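Local coordinates for envelope glycoprotein (Thogoto virus, PDB 5XEA) that probably attaches the virus to its host-cell receptor and later induces fusion of the virion with the host membrane, at residues Phe303-Leu306 / Asp307-Arg311; Val320-Ser323 / Ile324-Asp328. One frame throughout, in Å; residues are numbered along the deposited sequence.

Interaction 1: residues Phe303-Leu306 / Asp307-Arg311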
ATOM      1  N   PHE B 303       7.439  -5.587  27.574  1.00 38.86           N
ATOM      2  CA  PHE B 303       8.552  -4.846  28.154  1.00 45.86           C
ATOM      3  C   PHE B 303       8.267  -4.447  29.599  1.00 45.56           C
ATOM      4  O   PHE B 303       9.159  -4.516  30.449  1.00 47.18           O
ATOM      5  CB  PHE B 303       8.880  -3.618  27.314  1.00 40.11           C
ATOM      6  CG  PHE B 303       9.778  -3.917  26.167  1.00 44.79           C
ATOM      7  CD1 PHE B 303       9.833  -5.193  25.648  1.00 50.82           C
ATOM      8  CD2 PHE B 303      10.576  -2.936  25.611  1.00 47.19           C
ATOM      9  CE1 PHE B 303      10.673  -5.500  24.591  1.00 55.75           C
ATOM     10  CE2 PHE B 303      11.420  -3.231  24.544  1.00 51.41           C
ATOM     11  CZ  PHE B 303      11.471  -4.521  24.040  1.00 48.11           C
ATOM     12  N   ALA B 304       7.029  -4.049  29.899  1.00 42.70           N
ATOM     13  CA  ALA B 304       6.670  -3.730  31.278  1.00 40.85           C
ATOM     14  C   ALA B 304       6.835  -4.940  32.195  1.00 45.64           C
ATOM     15  O   ALA B 304       7.238  -4.788  33.352  1.00 43.85           O
ATOM     16  CB  ALA B 304       5.240  -3.200  31.354  1.00 41.97           C
ATOM     17  N   GLU B 305       6.531  -6.148  31.705  1.00 42.33           N
ATOM     18  CA  GLU B 305       6.735  -7.331  32.540  1.00 44.59           C
ATOM     19  C   GLU B 305       8.224  -7.610  32.731  1.00 41.93           C
ATOM     20  O   GLU B 305       8.648  -8.019  33.818  1.00 48.01           O
ATOM     21  CB  GLU B 305       6.012  -8.549  31.939  1.00 39.03           C
ATOM     22  CG  GLU B 305       6.354  -9.921  32.573  1.00 48.30           C
ATOM     23  CD  GLU B 305       6.028 -10.016  34.072  1.00 56.56           C
ATOM     24  OE1 GLU B 305       5.151  -9.263  34.549  1.00 52.73           O
ATOM     25  OE2 GLU B 305       6.656 -10.838  34.784  1.00 47.46           O
ATOM     26  N   LEU B 306       9.032  -7.378  31.690  1.00 42.44           N
ATOM     27  CA  LEU B 306      10.478  -7.552  31.805  1.00 47.47           C
ATOM     28  C   LEU B 306      11.072  -6.619  32.855  1.00 47.47           C
ATOM     29  O   LEU B 306      11.892  -7.045  33.681  1.00 41.65           O
ATOM     30  CB  LEU B 306      11.151  -7.323  30.450  1.00 40.82           C
ATOM     31  CG  LEU B 306      10.823  -8.396  29.416  1.00 45.31           C
ATOM     32  CD1 LEU B 306      11.503  -8.104  28.075  1.00 47.03           C
ATOM     33  CD2 LEU B 306      11.215  -9.774  29.948  1.00 42.33           C
ATOM     34  N   ASP B 307      10.685  -5.337  32.826  1.00 40.37           N
ATOM     35  CA  ASP B 307      11.175  -4.387  33.825  1.00 39.65           C
ATOM     36  C   ASP B 307      10.704  -4.777  35.218  1.00 47.82           C
ATOM     37  O   ASP B 307      11.447  -4.643  36.199  1.00 48.98           O
ATOM     38  CB  ASP B 307      10.711  -2.968  33.490  1.00 41.08           C
ATOM     39  CG  ASP B 307      11.841  -2.060  33.013  1.00 50.54           C
ATOM     40  OD1 ASP B 307      13.033  -2.363  33.244  1.00 42.47           O
ATOM     41  OD2 ASP B 307      11.523  -1.007  32.407  1.00 55.58           O
ATOM     42  N   SER B 308       9.473  -5.284  35.323  1.00 44.21           N
ATOM     43  CA  SER B 308       8.992  -5.801  36.599  1.00 39.80           C
ATOM     44  C   SER B 308       9.874  -6.939  37.106  1.00 37.89           C
ATOM     45  O   SER B 308      10.131  -7.048  38.313  1.00 41.56           O
ATOM     46  CB  SER B 308       7.549  -6.275  36.448  1.00 38.89           C
ATOM     47  OG  SER B 308       7.026  -6.690  37.689  1.00 49.02           O
ATOM     48  N   ARG B 309      10.316  -7.821  36.208  1.00 40.62           N
ATOM     49  CA  ARG B 309      11.109  -8.959  36.657  1.00 49.05           C
ATOM     50  C   ARG B 309      12.469  -8.507  37.170  1.00 42.97           C
ATOM     51  O   ARG B 309      12.961  -9.029  38.177  1.00 40.16           O
ATOM     52  CB  ARG B 309      11.256  -9.983  35.532  1.00 45.46           C
ATOM     53  CG  ARG B 309       9.930 -10.630  35.152  1.00 34.96           C
ATOM     54  CD  ARG B 309      10.110 -11.620  34.038  1.00 39.99           C
ATOM     55  NE  ARG B 309       8.849 -12.268  33.700  1.00 41.34           N
ATOM     56  CZ  ARG B 309       8.733 -13.261  32.829  1.00 43.44           C
ATOM     57  NH1 ARG B 309       9.811 -13.731  32.207  1.00 41.60           N
ATOM     58  NH2 ARG B 309       7.545 -13.790  32.584  1.00 44.34           N
ATOM     59  N   PHE B 310      13.092  -7.537  36.489  1.00 38.97           N
ATOM     60  CA  PHE B 310      14.342  -6.969  36.982  1.00 45.21           C
ATOM     61  C   PHE B 310      14.146  -6.257  38.308  1.00 44.17           C
ATOM     62  O   PHE B 310      14.988  -6.378  39.213  1.00 38.74           O
ATOM     63  CB  PHE B 310      14.931  -6.030  35.944  1.00 37.75           C
ATOM     64  CG  PHE B 310      15.491  -6.756  34.763  1.00 44.47           C
ATOM     65  CD1 PHE B 310      16.656  -7.500  34.890  1.00 44.71           C
ATOM     66  CD2 PHE B 310      14.845  -6.727  33.541  1.00 39.86           C
ATOM     67  CE1 PHE B 310      17.171  -8.195  33.816  1.00 44.24           C
ATOM     68  CE2 PHE B 310      15.354  -7.413  32.464  1.00 46.62           C
ATOM     69  CZ  PHE B 310      16.524  -8.157  32.604  1.00 42.72           C
ATOM     70  N   ARG B 311      13.041  -5.523  38.449  1.00 38.98           N
ATOM     71  CA  ARG B 311      12.706  -4.942  39.740  1.00 43.19           C
ATOM     72  C   ARG B 311      12.663  -6.020  40.811  1.00 44.76           C
ATOM     73  O   ARG B 311      13.254  -5.867  41.881  1.00 47.18           O
ATOM     74  CB  ARG B 311      11.362  -4.216  39.674  1.00 50.55           C
ATOM     75  CG  ARG B 311      10.883  -3.724  41.044  1.00 53.37           C
ATOM     76  CD  ARG B 311       9.361  -3.469  41.074  1.00 47.74           C
ATOM     77  NE  ARG B 311       8.629  -4.642  40.609  1.00 48.03           N
ATOM     78  CZ  ARG B 311       8.520  -5.795  41.271  1.00 51.62           C
ATOM     79  NH1 ARG B 311       9.091  -5.958  42.465  1.00 42.34           N
ATOM     80  NH2 ARG B 311       7.841  -6.801  40.735  1.00 43.97           N
TER
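Glu-305 and Arg-309 meet because Glu-305 swings CG opposite its backbone N (chi1 169°) and bends at chi2, while Arg-309 leaves the helix with CG opposite its carbonyl carbon and runs extended from CG to NE. The two side chains cross, and OE2 of Glu-305 takes the NE-H of Arg-309 at 2.8 Å in an i to i+4 salt bridge. The bond uses the anti lone pair of OE2 and lies close to the guanidinium plane, although the carboxylate is turned 77° from it. The backbone bonds are those of helix 282-327: Asp-307 N lies 2.9 Å from Phe-303 O and Phe-310 N 3.1 Å from Leu-306 O. This helix packs against its copies in the trimer, as in the central coiled coil of class III fusogens such as gp64. OE2 of Glu-305 and NH2 of Arg-309 bond the backbone of Ser-401 of the second subunit, and NH1 of Arg-309 pairs with Asp-307 of the third. The ring of Phe-310 brings CD2 to 3.0 Å from Leu-306 O, meets Phe-310 of the third subunit edge-to-face and takes Arg-309 of the second in a cation-pi contact. Arg-311 NH2 donates to Ser-308 OG at 3.2 Å.

Interaction 2: residues Val320-Ser323 / Ile324-Asp328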
ATOM      1  N   VAL B 320      19.251 -11.230  49.599  1.00 39.77           N
ATOM      2  CA  VAL B 320      20.236 -12.297  49.645  1.00 37.61           C
ATOM      3  C   VAL B 320      21.612 -11.744  49.980  1.00 44.88           C
ATOM      4  O   VAL B 320      22.331 -12.286  50.839  1.00 40.67           O
ATOM      5  CB  VAL B 320      20.253 -13.060  48.311  1.00 37.88           C
ATOM      6  CG1 VAL B 320      21.507 -13.936  48.222  1.00 39.21           C
ATOM      7  CG2 VAL B 320      18.982 -13.892  48.179  1.00 38.54           C
ATOM      8  N   ILE B 321      22.015 -10.679  49.290  1.00 32.33           N
ATOM      9  CA  ILE B 321      23.332 -10.096  49.533  1.00 41.78           C
ATOM     10  C   ILE B 321      23.439  -9.619  50.974  1.00 50.70           C
ATOM     11  O   ILE B 321      24.465  -9.813  51.638  1.00 44.79           O
ATOM     12  CB  ILE B 321      23.609  -8.962  48.534  1.00 36.48           C
ATOM     13  CG1 ILE B 321      23.944  -9.559  47.166  1.00 40.80           C
ATOM     14  CG2 ILE B 321      24.735  -8.061  49.020  1.00 41.18           C
ATOM     15  CD1 ILE B 321      23.746  -8.576  46.003  1.00 43.05           C
ATOM     16  N   SER B 322      22.367  -9.007  51.480  1.00 39.96           N
ATOM     17  CA  SER B 322      22.338  -8.516  52.852  1.00 47.45           C
ATOM     18  C   SER B 322      22.632  -9.635  53.853  1.00 52.16           C
ATOM     19  O   SER B 322      23.283  -9.415  54.880  1.00 47.56           O
ATOM     20  CB  SER B 322      20.968  -7.892  53.107  1.00 46.62           C
ATOM     21  OG  SER B 322      20.930  -7.122  54.278  1.00 65.70           O
ATOM     22  N   SER B 323      22.149 -10.839  53.566  1.00 43.29           N
ATOM     23  CA  SER B 323      22.354 -11.969  54.450  1.00 47.78           C
ATOM     24  C   SER B 323      23.773 -12.522  54.330  1.00 44.41           C
ATOM     25  O   SER B 323      24.390 -12.867  55.343  1.00 49.63           O
ATOM     26  CB  SER B 323      21.290 -13.026  54.165  1.00 44.36           C
ATOM     27  OG  SER B 323      21.740 -14.302  54.536  1.00 58.35           O
ATOM     28  N   ILE B 324      24.332 -12.581  53.120  1.00 41.12           N
ATOM     29  CA  ILE B 324      25.693 -13.097  52.971  1.00 48.63           C
ATOM     30  C   ILE B 324      26.709 -12.082  53.467  1.00 41.26           C
ATOM     31  O   ILE B 324      27.736 -12.448  54.044  1.00 43.95           O
ATOM     32  CB  ILE B 324      25.993 -13.477  51.510  1.00 60.31           C
ATOM     33  CG1 ILE B 324      24.882 -14.328  50.937  1.00 65.37           C
ATOM     34  CG2 ILE B 324      27.339 -14.227  51.421  1.00 56.88           C
ATOM     35  CD1 ILE B 324      24.905 -14.328  49.464  1.00 67.32           C
ATOM     36  N   ALA B 325      26.460 -10.794  53.207  1.00 37.86           N
ATOM     37  CA  ALA B 325      27.418  -9.746  53.537  1.00 42.18           C
ATOM     38  C   ALA B 325      27.627  -9.592  55.044  1.00 47.42           C
ATOM     39  O   ALA B 325      28.687  -9.111  55.460  1.00 51.15           O
ATOM     40  CB  ALA B 325      26.974  -8.401  52.928  1.00 33.68           C
ATOM     41  N   LYS B 326      26.649  -9.973  55.870  1.00 48.82           N
ATOM     42  CA  LYS B 326      26.874  -9.953  57.312  1.00 51.81           C
ATOM     43  C   LYS B 326      27.957 -10.948  57.707  1.00 50.14           C
ATOM     44  O   LYS B 326      28.730 -10.691  58.638  1.00 58.86           O
ATOM     45  CB  LYS B 326      25.573 -10.248  58.060  1.00 51.35           C
ATOM     46  CG  LYS B 326      24.558  -9.138  57.975  1.00 51.14           C
ATOM     47  CD  LYS B 326      23.270  -9.516  58.668  1.00 57.85           C
ATOM     48  CE  LYS B 326      22.210  -8.436  58.495  1.00 58.54           C
ATOM     49  NZ  LYS B 326      21.764  -8.332  57.073  1.00 64.55           N
ATOM     50  N   ILE B 327      28.041 -12.069  56.990  1.00 48.20           N
ATOM     51  CA  ILE B 327      29.095 -13.052  57.209  1.00 51.01           C
ATOM     52  C   ILE B 327      30.385 -12.627  56.516  1.00 52.80           C
ATOM     53  O   ILE B 327      31.452 -12.585  57.138  1.00 53.91           O
ATOM     54  CB  ILE B 327      28.621 -14.434  56.719  1.00 53.12           C
ATOM     55  CG1 ILE B 327      27.302 -14.830  57.391  1.00 55.50           C
ATOM     56  CG2 ILE B 327      29.701 -15.480  56.954  1.00 52.69           C
ATOM     57  CD1 ILE B 327      26.668 -16.084  56.820  1.00 55.02           C
ATOM     58  N   ASP B 328      30.310 -12.301  55.214  1.00 51.11           N
ATOM     59  CA  ASP B 328      31.483 -11.945  54.407  1.00 43.59           C
ATOM     60  C   ASP B 328      31.549 -10.430  54.246  1.00 47.12           C
ATOM     61  O   ASP B 328      30.967  -9.870  53.311  1.00 44.67           O
ATOM     62  CB  ASP B 328      31.434 -12.617  53.039  1.00 46.21           C
ATOM     63  CG  ASP B 328      32.659 -12.297  52.184  1.00 53.09           C
ATOM     64  OD1 ASP B 328      33.487 -11.441  52.587  1.00 47.77           O
ATOM     65  OD2 ASP B 328      32.796 -12.901  51.098  1.00 62.68           O
TER
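Val-320 and Ile-324 supply the apolar part of this contact, one turn apart near the C-terminal end of helix 282-327. Their side chains lie side by side and point the same way, with CG1 of Val-320 3.6 Å from CD1 of Ile-324. Ile-324 reaches back because its CG1 is set opposite the carbonyl carbon (chi1 -49°), which also lays CG1 over Val-320 O at 3.3 Å. Both pack on the third subunit, where each touches Ile-324 of that copy. Ile-321, Ile-324 and Ala-325 also touch Leu-335, Leu-331 and Ile-332 of the short helix 331-335, and Ile-321 meets Val-320 of the second subunit.

The backbone bonds are those of an alpha-helix: Ile-324 N to Val-320 O at 3.0 Å and Ala-325 N to Ile-321 O at 2.7 Å.

The polar side-chain contact belongs to Lys-326. Its chain runs extended and bends only at chi4 (67°), curling NZ back to Ser-322 O at 2.9 Å. The ammonium stands above the carbonyl plane, with a C=O...N angle of 115°, and Ser-322 OG lies 3.2 Å from it. NZ also donates to Glu-347 O, and the lysine makes a cation-pi contact with Phe-344. Between subunits, Ser-323 OG bonds Asp-328 OD2 of the third subunit, while OD1 of Asp-328 caps Arg-330 N within its own chain.

Aliphatic groups thus serve both the subunit interface and the chain's own helix 331-335, the serine-aspartate bond adds a polar link between subunits, and the lysine joins this helix to the returning chain at Phe-344 and Glu-347.

Overall arrangement
Interactions 1 and 2 are successive places on the same long helix, 282-327, with centres about 25 Å apart and no direct touch. Both lie largely buried in the trimer and both meet the two other subunits, but interaction 2 also includes exposed residues, Lys-326 and Ile-327. In 303-311 charge dominates: an intrahelical salt bridge is extended by further salt bridges and cation-pi contacts to neighbouring copies, beside an aromatic cluster. In 320-328, near the end of the helix, aliphatic packing and a serine-aspartate bond link subunits, and the chain's own helix 331-335 and strand 341-344 add cover. Lys-326 there finds carbonyl oxygens and a ring, Asp-328 a serine hydroxyl and a backbone N-H.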